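Long-range contacts in DSBA-like thioredoxin domain-containing protein (Pseudomonas aeruginosa PAO1, PDB 5HFI), which is a cytosolic disulfide reductase of the thioredoxin superfamily that binds glutathione and probably acts through a thioredoxin-type CxxC motif: residues Thr99-Leu103 / Pro160-Phe165; Ala114-Ile119 / Leu139-Leu143; Arg133-Leu137 / Phe149-Asp154. All coordinates share one frame; numbering follows the deposited sequence.

Interaction 1 of 3, residues Thr99-Leu103 / Pro160-Phe165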
loop_
_atom_site.group_PDB
_atom_site.type_symbol
_atom_site.label_atom_id
_atom_site.label_comp_id
_atom_site.label_asym_id
_atom_site.label_seq_id
_atom_site.Cartn_x
_atom_site.Cartn_y
_atom_site.Cartn_z
ATOM N N THR A 99 5.300 2.416 5.659
ATOM C CA THR A 99 5.341 0.959 5.728
ATOM C C THR A 99 5.413 0.485 7.175
ATOM O O THR A 99 4.735 -0.479 7.551
ATOM C CB THR A 99 6.516 0.413 4.917
ATOM O OG1 THR A 99 6.418 0.875 3.563
ATOM C CG2 THR A 99 6.497 -1.112 4.920
ATOM N N ALA A 100 6.219 1.155 8.004
ATOM C CA ALA A 100 6.260 0.817 9.423
ATOM C C ALA A 100 4.893 0.976 10.076
ATOM O O ALA A 100 4.536 0.195 10.968
ATOM C CB ALA A 100 7.297 1.681 10.144
ATOM N N ALA A 101 4.113 1.969 9.645
ATOM C CA ALA A 101 2.767 2.139 10.185
ATOM C C ALA A 101 1.873 0.963 9.814
ATOM O O ALA A 101 1.055 0.516 10.626
ATOM C CB ALA A 101 2.164 3.455 9.688
ATOM N N VAL A 102 2.015 0.450 8.591
ATOM C CA VAL A 102 1.253 -0.728 8.183
ATOM C C VAL A 102 1.663 -1.932 9.022
ATOM O O VAL A 102 0.817 -2.688 9.515
ATOM C CB VAL A 102 1.450 -0.997 6.678
ATOM C CG1 VAL A 102 0.905 -2.362 6.300
ATOM C CG2 VAL A 102 0.803 0.110 5.845
ATOM N N LEU A 103 2.974 -2.128 9.192
ATOM C CA LEU A 103 3.464 -3.209 10.043
ATOM C C LEU A 103 2.925 -3.086 11.461
ATOM O O LEU A 103 2.494 -4.080 12.058
ATOM C CB LEU A 103 4.993 -3.211 10.063
ATOM C CG LEU A 103 5.714 -3.755 8.831
ATOM C CD1 LEU A 103 7.220 -3.665 9.026
ATOM C CD2 LEU A 103 5.290 -5.189 8.569
ATOM N N PRO A 160 12.585 -4.493 12.695
ATOM C CA PRO A 160 11.480 -5.163 11.981
ATOM C C PRO A 160 11.268 -4.658 10.564
ATOM O O PRO A 160 11.009 -5.461 9.659
ATOM C CB PRO A 160 10.265 -4.865 12.872
ATOM C CG PRO A 160 10.834 -4.720 14.230
ATOM C CD PRO A 160 12.173 -4.073 14.050
ATOM N N LEU A 161 11.362 -3.344 10.340
ATOM C CA LEU A 161 11.114 -2.807 9.005
ATOM C C LEU A 161 12.190 -3.239 8.014
ATOM O O LEU A 161 11.878 -3.606 6.875
ATOM C CB LEU A 161 11.026 -1.284 9.062
ATOM C CG LEU A 161 10.741 -0.589 7.731
ATOM C CD1 LEU A 161 9.407 -1.048 7.158
ATOM C CD2 LEU A 161 10.753 0.919 7.916
ATOM N N ARG A 162 13.422 -3.212 8.462
ATOM C CA ARG A 162 14.543 -3.604 7.652
ATOM C C ARG A 162 14.409 -5.048 7.218
ATOM O O ARG A 162 14.543 -5.338 6.103
ATOM C CB ARG A 162 15.876 -3.449 8.394
ATOM C CG ARG A 162 17.011 -4.154 7.719
ATOM C CD ARG A 162 17.943 -4.891 8.690
ATOM N NE ARG A 162 17.492 -6.183 9.207
ATOM C CZ ARG A 162 17.525 -7.336 8.535
ATOM N NH1 ARG A 162 17.118 -8.439 9.102
ATOM N NH2 ARG A 162 17.933 -7.389 7.277
ATOM N N ALA A 163 14.096 -5.904 8.133
ATOM C CA ALA A 163 13.895 -7.324 7.859
ATOM C C ALA A 163 12.689 -7.558 6.956
ATOM O O ALA A 163 12.705 -8.472 6.124
ATOM C CB ALA A 163 13.730 -8.092 9.170
ATOM N N HIS A 164 11.637 -6.750 7.113
ATOM C CA HIS A 164 10.470 -6.859 6.243
ATOM C C HIS A 164 10.816 -6.481 4.807
ATOM O O HIS A 164 10.417 -7.175 3.863
ATOM C CB HIS A 164 9.343 -5.971 6.776
ATOM C CG HIS A 164 8.051 -6.107 6.028
ATOM N ND1 HIS A 164 7.227 -7.205 6.160
ATOM C CD2 HIS A 164 7.433 -5.276 5.155
ATOM C CE1 HIS A 164 6.161 -7.047 5.396
ATOM N NE2 HIS A 164 6.261 -5.886 4.775
ATOM N N PHE A 165 11.550 -5.378 4.627
ATOM C CA PHE A 165 11.986 -4.972 3.292
ATOM C C PHE A 165 12.828 -6.058 2.632
ATOM O O PHE A 165 12.632 -6.384 1.456
ATOM C CB PHE A 165 12.787 -3.671 3.370
ATOM C CG PHE A 165 11.944 -2.438 3.501
ATOM C CD1 PHE A 165 12.491 -1.269 4.000
ATOM C CD2 PHE A 165 10.612 -2.442 3.123
ATOM C CE1 PHE A 165 11.729 -0.125 4.121
ATOM C CE2 PHE A 165 9.843 -1.302 3.245
ATOM C CZ PHE A 165 10.404 -0.139 3.743
#

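Interaction 2 of 3, residues Ala114-Ile119 / Leu139-Leu143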
loop_
_atom_site.group_PDB
_atom_site.type_symbol
_atom_site.label_atom_id
_atom_site.label_comp_id
_atom_site.label_asym_id
_atom_site.label_seq_id
_atom_site.Cartn_x
_atom_site.Cartn_y
_atom_site.Cartn_z
ATOM N N ALA A 114 -6.237 -2.207 6.268
ATOM C CA ALA A 114 -7.021 -1.002 6.519
ATOM C C ALA A 114 -6.120 0.211 6.700
ATOM O O ALA A 114 -6.457 1.314 6.256
ATOM C CB ALA A 114 -7.913 -1.194 7.746
ATOM N N MET A 115 -4.968 0.030 7.345
ATOM C CA MET A 115 -4.067 1.161 7.547
ATOM C C MET A 115 -3.434 1.600 6.231
ATOM O O MET A 115 -3.276 2.802 5.986
ATOM C CB MET A 115 -2.996 0.802 8.579
ATOM C CG MET A 115 -1.762 1.699 8.554
ATOM S SD MET A 115 -2.085 3.438 8.945
ATOM C CE MET A 115 -3.225 3.326 10.299
ATOM N N LEU A 116 -3.075 0.646 5.365
ATOM C CA LEU A 116 -2.540 1.006 4.054
ATOM C C LEU A 116 -3.548 1.824 3.257
ATOM O O LEU A 116 -3.193 2.846 2.660
ATOM C CB LEU A 116 -2.138 -0.250 3.276
ATOM C CG LEU A 116 -1.689 -0.027 1.827
ATOM C CD1 LEU A 116 -0.437 0.843 1.771
ATOM C CD2 LEU A 116 -1.454 -1.351 1.105
ATOM N N ALA A 117 -4.812 1.389 3.240
ATOM C CA ALA A 117 -5.844 2.135 2.528
ATOM C C ALA A 117 -6.010 3.537 3.102
ATOM O O ALA A 117 -6.209 4.504 2.355
ATOM C CB ALA A 117 -7.172 1.378 2.580
ATOM N N ARG A 118 -5.939 3.666 4.430
ATOM C CA ARG A 118 -6.072 4.980 5.056
ATOM C C ARG A 118 -4.871 5.864 4.742
ATOM O O ARG A 118 -5.026 7.069 4.506
ATOM C CB ARG A 118 -6.235 4.828 6.567
ATOM C CG ARG A 118 -6.451 6.147 7.300
ATOM C CD ARG A 118 -7.796 6.764 6.937
ATOM N NE ARG A 118 -7.940 8.126 7.446
ATOM C CZ ARG A 118 -7.610 9.220 6.765
ATOM N NH1 ARG A 118 -7.109 9.120 5.540
ATOM N NH2 ARG A 118 -7.779 10.418 7.310
ATOM N N ILE A 119 -3.667 5.280 4.753
ATOM C CA ILE A 119 -2.454 6.019 4.410
ATOM C C ILE A 119 -2.553 6.574 2.995
ATOM O O ILE A 119 -2.210 7.736 2.735
ATOM C CB ILE A 119 -1.215 5.117 4.570
ATOM C CG1 ILE A 119 -0.821 4.979 6.041
ATOM C CG2 ILE A 119 -0.041 5.644 3.748
ATOM C CD1 ILE A 119 0.262 3.937 6.281
ATOM N N LEU A 139 -3.385 9.036 12.005
ATOM C CA LEU A 139 -4.153 8.045 11.259
ATOM C C LEU A 139 -4.431 6.813 12.108
ATOM O O LEU A 139 -5.543 6.271 12.078
ATOM C CB LEU A 139 -3.412 7.657 9.980
ATOM C CG LEU A 139 -3.178 8.770 8.957
ATOM C CD1 LEU A 139 -2.533 8.195 7.700
ATOM C CD2 LEU A 139 -4.484 9.474 8.618
ATOM N N GLY A 140 -3.434 6.348 12.863
ATOM C CA GLY A 140 -3.664 5.213 13.742
ATOM C C GLY A 140 -4.717 5.503 14.793
ATOM O O GLY A 140 -5.547 4.646 15.111
ATOM N N ALA A 141 -4.707 6.721 15.336
ATOM C CA ALA A 141 -5.720 7.094 16.318
ATOM C C ALA A 141 -7.096 7.233 15.680
ATOM O O ALA A 141 -8.111 7.013 16.350
ATOM C CB ALA A 141 -5.319 8.391 17.019
ATOM N N GLU A 142 -7.155 7.598 14.395
ATOM C CA GLU A 142 -8.438 7.628 13.697
ATOM C C GLU A 142 -9.038 6.231 13.595
ATOM O O GLU A 142 -10.257 6.061 13.709
ATOM C CB GLU A 142 -8.277 8.228 12.300
ATOM C CG GLU A 142 -8.177 9.739 12.263
ATOM C CD GLU A 142 -8.326 10.290 10.855
ATOM O OE1 GLU A 142 -8.951 9.609 10.013
ATOM O OE2 GLU A 142 -7.817 11.400 10.590
ATOM N N LEU A 143 -8.196 5.223 13.376
ATOM C CA LEU A 143 -8.635 3.837 13.293
ATOM C C LEU A 143 -8.814 3.191 14.660
ATOM O O LEU A 143 -9.068 1.986 14.730
ATOM C CB LEU A 143 -7.647 3.013 12.459
ATOM C CG LEU A 143 -7.402 3.454 11.010
ATOM C CD1 LEU A 143 -6.635 2.389 10.253
ATOM C CD2 LEU A 143 -8.697 3.763 10.292
#

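Interaction 3 of 3, residues Arg133-Leu137 / Phe149-Asp154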
loop_
_atom_site.group_PDB
_atom_site.type_symbol
_atom_site.label_atom_id
_atom_site.label_comp_id
_atom_site.label_asym_id
_atom_site.label_seq_id
_atom_site.Cartn_x
_atom_site.Cartn_y
_atom_site.Cartn_z
ATOM N N ARG A 133 5.921 11.271 11.420
ATOM C CA ARG A 133 5.382 10.472 12.514
ATOM C C ARG A 133 4.067 11.003 13.082
ATOM O O ARG A 133 3.169 10.179 13.330
ATOM C CB ARG A 133 6.453 10.343 13.605
ATOM C CG ARG A 133 5.967 9.871 14.954
ATOM C CD ARG A 133 7.147 9.792 15.913
ATOM N NE ARG A 133 6.913 8.862 17.013
ATOM C CZ ARG A 133 6.287 9.192 18.137
ATOM N NH1 ARG A 133 5.825 10.427 18.295
ATOM N NH2 ARG A 133 6.108 8.291 19.098
ATOM N N PRO A 134 3.876 12.313 13.313
ATOM C CA PRO A 134 2.572 12.761 13.842
ATOM C C PRO A 134 1.403 12.450 12.925
ATOM O O PRO A 134 0.307 12.145 13.412
ATOM C CB PRO A 134 2.760 14.276 14.015
ATOM C CG PRO A 134 4.218 14.473 14.108
ATOM C CD PRO A 134 4.835 13.431 13.236
ATOM N N VAL A 135 1.603 12.525 11.609
ATOM C CA VAL A 135 0.527 12.203 10.678
ATOM C C VAL A 135 0.150 10.730 10.786
ATOM O O VAL A 135 -1.035 10.378 10.816
ATOM C CB VAL A 135 0.937 12.581 9.242
ATOM C CG1 VAL A 135 -0.085 12.068 8.236
ATOM C CG2 VAL A 135 1.104 14.092 9.122
ATOM N N LEU A 136 1.146 9.846 10.856
ATOM C CA LEU A 136 0.856 8.418 10.941
ATOM C C LEU A 136 0.217 8.059 12.278
ATOM O O LEU A 136 -0.663 7.193 12.338
ATOM C CB LEU A 136 2.135 7.614 10.717
ATOM C CG LEU A 136 2.740 7.821 9.326
ATOM C CD1 LEU A 136 4.107 7.165 9.230
ATOM C CD2 LEU A 136 1.792 7.282 8.260
ATOM N N LEU A 137 0.650 8.712 13.360
ATOM C CA LEU A 137 0.018 8.484 14.656
ATOM C C LEU A 137 -1.418 8.987 14.656
ATOM O O LEU A 137 -2.299 8.373 15.269
ATOM C CB LEU A 137 0.829 9.159 15.762
ATOM C CG LEU A 137 1.950 8.358 16.440
ATOM C CD1 LEU A 137 2.846 7.656 15.436
ATOM C CD2 LEU A 137 2.779 9.272 17.336
ATOM N N PHE A 149 -0.279 2.392 19.728
ATOM C CA PHE A 149 0.218 2.465 18.355
ATOM C C PHE A 149 1.527 3.236 18.277
ATOM O O PHE A 149 2.409 2.885 17.484
ATOM C CB PHE A 149 -0.827 3.092 17.433
ATOM C CG PHE A 149 -0.399 3.170 15.993
ATOM C CD1 PHE A 149 -0.426 2.042 15.191
ATOM C CD2 PHE A 149 0.010 4.371 15.441
ATOM C CE1 PHE A 149 -0.037 2.107 13.868
ATOM C CE2 PHE A 149 0.397 4.443 14.119
ATOM C CZ PHE A 149 0.374 3.310 13.331
ATOM N N ALA A 150 1.676 4.285 19.090
ATOM C CA ALA A 150 2.913 5.060 19.077
ATOM C C ALA A 150 4.115 4.171 19.363
ATOM O O ALA A 150 5.119 4.214 18.642
ATOM C CB ALA A 150 2.832 6.200 20.090
ATOM N N GLU A 151 4.022 3.339 20.406
ATOM C CA GLU A 151 5.133 2.458 20.752
ATOM C C GLU A 151 5.339 1.387 19.692
ATOM O O GLU A 151 6.482 1.060 19.354
ATOM C CB GLU A 151 4.903 1.805 22.115
ATOM C CG GLU A 151 4.981 2.763 23.297
ATOM C CD GLU A 151 3.818 3.743 23.352
ATOM O OE1 GLU A 151 2.712 3.370 22.894
ATOM O OE2 GLU A 151 4.020 4.878 23.851
ATOM N N ALA A 152 4.248 0.821 19.167
ATOM C CA ALA A 152 4.372 -0.197 18.127
ATOM C C ALA A 152 4.993 0.379 16.860
ATOM O O ALA A 152 5.810 -0.283 16.207
ATOM C CB ALA A 152 3.004 -0.808 17.827
ATOM N N PHE A 153 4.621 1.608 16.497
ATOM C CA PHE A 153 5.185 2.227 15.303
ATOM C C PHE A 153 6.680 2.473 15.464
ATOM O O PHE A 153 7.465 2.213 14.544
ATOM C CB PHE A 153 4.458 3.535 14.988
ATOM C CG PHE A 153 5.115 4.343 13.904
ATOM C CD1 PHE A 153 4.837 4.080 12.575
ATOM C CD2 PHE A 153 5.988 5.374 14.214
ATOM C CE1 PHE A 153 5.431 4.811 11.574
ATOM C CE2 PHE A 153 6.584 6.115 13.216
ATOM C CZ PHE A 153 6.302 5.833 11.890
ATOM N N ASP A 154 7.092 2.995 16.618
ATOM C CA ASP A 154 8.513 3.245 16.826
ATOM C C ASP A 154 9.297 1.938 16.850
ATOM O O ASP A 154 10.421 1.870 16.338
ATOM C CB ASP A 154 8.724 4.043 18.112
ATOM C CG ASP A 154 8.060 5.414 18.066
ATOM O OD1 ASP A 154 7.645 5.912 19.134
ATOM O OD2 ASP A 154 7.950 5.994 16.962
#

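Interaction 1 of 3, residues Thr99-Leu103 / Pro160-Phe165
Leu103 and Thr99 of helix 96-109 pack against Leu161, His164 and Phe165 of helix 159-174, a nearly perpendicular helix-helix contact in a DsbA-like thioredoxin fold. The short segments cross at 98° with their axes 10.3 Å apart, and the backbones come nearest at Ala100 and Leu161, where the small Ala100 methyl packs on Leu161 CD2. No hydrogen bond crosses; apolar branches and two rings make the contact. Leu161 enters between its neighbours with CG anti to the backbone N (chi1 -179°), which carries CD1 to 3.7 Å from Thr99 CG2 and to 3.9 Å from Leu103 CD1. Thr99 suits its place because its two branches divide the labour: OG1 stays beside its own backbone and bonds to the carbonyl of Ser95, one turn earlier, while CG2 serves as a methyl against the other helix and reaches Phe165 CE2 at 3.7 Å. Phe165 and Thr99 approach from opposite directions, the ring lying about 8 Å, side chain to side chain, from the glutathione-binding Phe180. His164 NE2 is hydrogen-bonded to Gly42 N, and one ring face receives a CH-pi contact from Leu103, whose CD2 sits 3.7 Å from the His164 ring centroid, 9° off the normal.

Interaction 2 of 3, residues Ala114-Ile119 / Leu139-Leu143
Met115 and Arg118, one turn apart on helix 112-124, face the last turn of helix 133-142. Met115 CA lies 7.4 Å from Gly140 CA, and Arg118 CA is 7.2 Å from Leu139 CA, so the two backbones keep a similar spacing at both places. Leu143 is the first residue to leave helical phi/psi, yet its N still bonds to the carbonyl O of Leu139. Gly140 has no side chain, and the Met115 methyl settles against its bare CA. The methionine is bent at chi2 and chi3, which turns its end toward the other helix and brings Met115 CE to 3.5 Å from Leu143 CD1. These two helices belong to the helical part of the DsbA-like thioredoxin fold; on the inner side Ile119 and Met115 also touch helix 96-109. Leu139 links the buried and the polar halves of the contact by its two branches. Leu139 CD1 rests against Ile119, 4.0 Å from its CG1, whereas Leu139 CD2 lies over the centre of one face of the Arg118 guanidinium, 3.6 Å from CZ. An arginine fits here because its flat group can accept a methyl on a face and still bond at its rim. Arg118 NE and NH2 both reach OE1 of Glu142 side-on, each at 3.1 Å, with N-H...O angles of 149° and 151°. OE1 lies in the guanidinium plane, but the carboxylate is turned 45° against that plane, and both nitrogens approach OE1 from the same face. A weak third bond runs from NH2 to OE2, while NH1 turns to a second carboxylate, that of Glu126.

Interaction 3 of 3, residues Arg133-Leu137 / Phe149-Asp154
Arg133, in the first turn of helix 133-142, grips Asp154 of helix 149-157 in a side-on, two-pronged salt bridge. Arg133 NE donates to Asp154 OD2 at 3.1 Å, almost straight at 173°, and Arg133 NH2 donates to Asp154 OD1 at 2.8 Å. Each carboxylate oxygen thus has its own donor and uses its syn lone pair; the two planes are nearly coplanar, the pairing for which guanidinium and carboxylate are well matched. Arginine can span the distance because its chain runs extended from CG to NE. Leu137 CD2 lies over one guanidinium face, toward its rim, and the methyl of Ala150 packs beside Leu137 CD2 and Arg133 NH2. Inward, the chemistry turns apolar. Leu136 CD1 meets the Phe153 ring at CE1, 3.6 Å away, and Leu137 CD1 touches the same ring at CD2, 4.1 Å away. Phe149 comes in with CE2 3.4 Å from the carbonyl O of Leu136, an approach oblique to the ring. Leu137 N bonds to Arg133 O, and Phe153 N to Phe149 O, while Phe153 O also receives the Ser157 hydroxyl. The segment axes, 10.7 Å apart at 128°, belong to two successive, steeply packed helices of the helical part of a DsbA-like thioredoxin fold.

How the interactions relate
Helix 96-109 is common to all three contacts: it supplies one side of interaction 1, and residues of interactions 2 and 3 pack on it. Val102 meets Ile119 and Met115 of interaction 2, while Ala100 and Ala101 meet Phe153 and Phe149 of interaction 3. Interactions 2 and 3 share helix 133-142, using its end and its beginning, and touch where Ile119 CG1 nears Leu136 CD2. All three are partly buried, but interaction 3 lies farthest out, its centre about 17 Å from that of the chain. Interaction 1, without a cross-contact hydrogen bond, is carried by aliphatic and aromatic groups. The other two add a side-on arginine-carboxylate bridge between exposed or partly exposed residues.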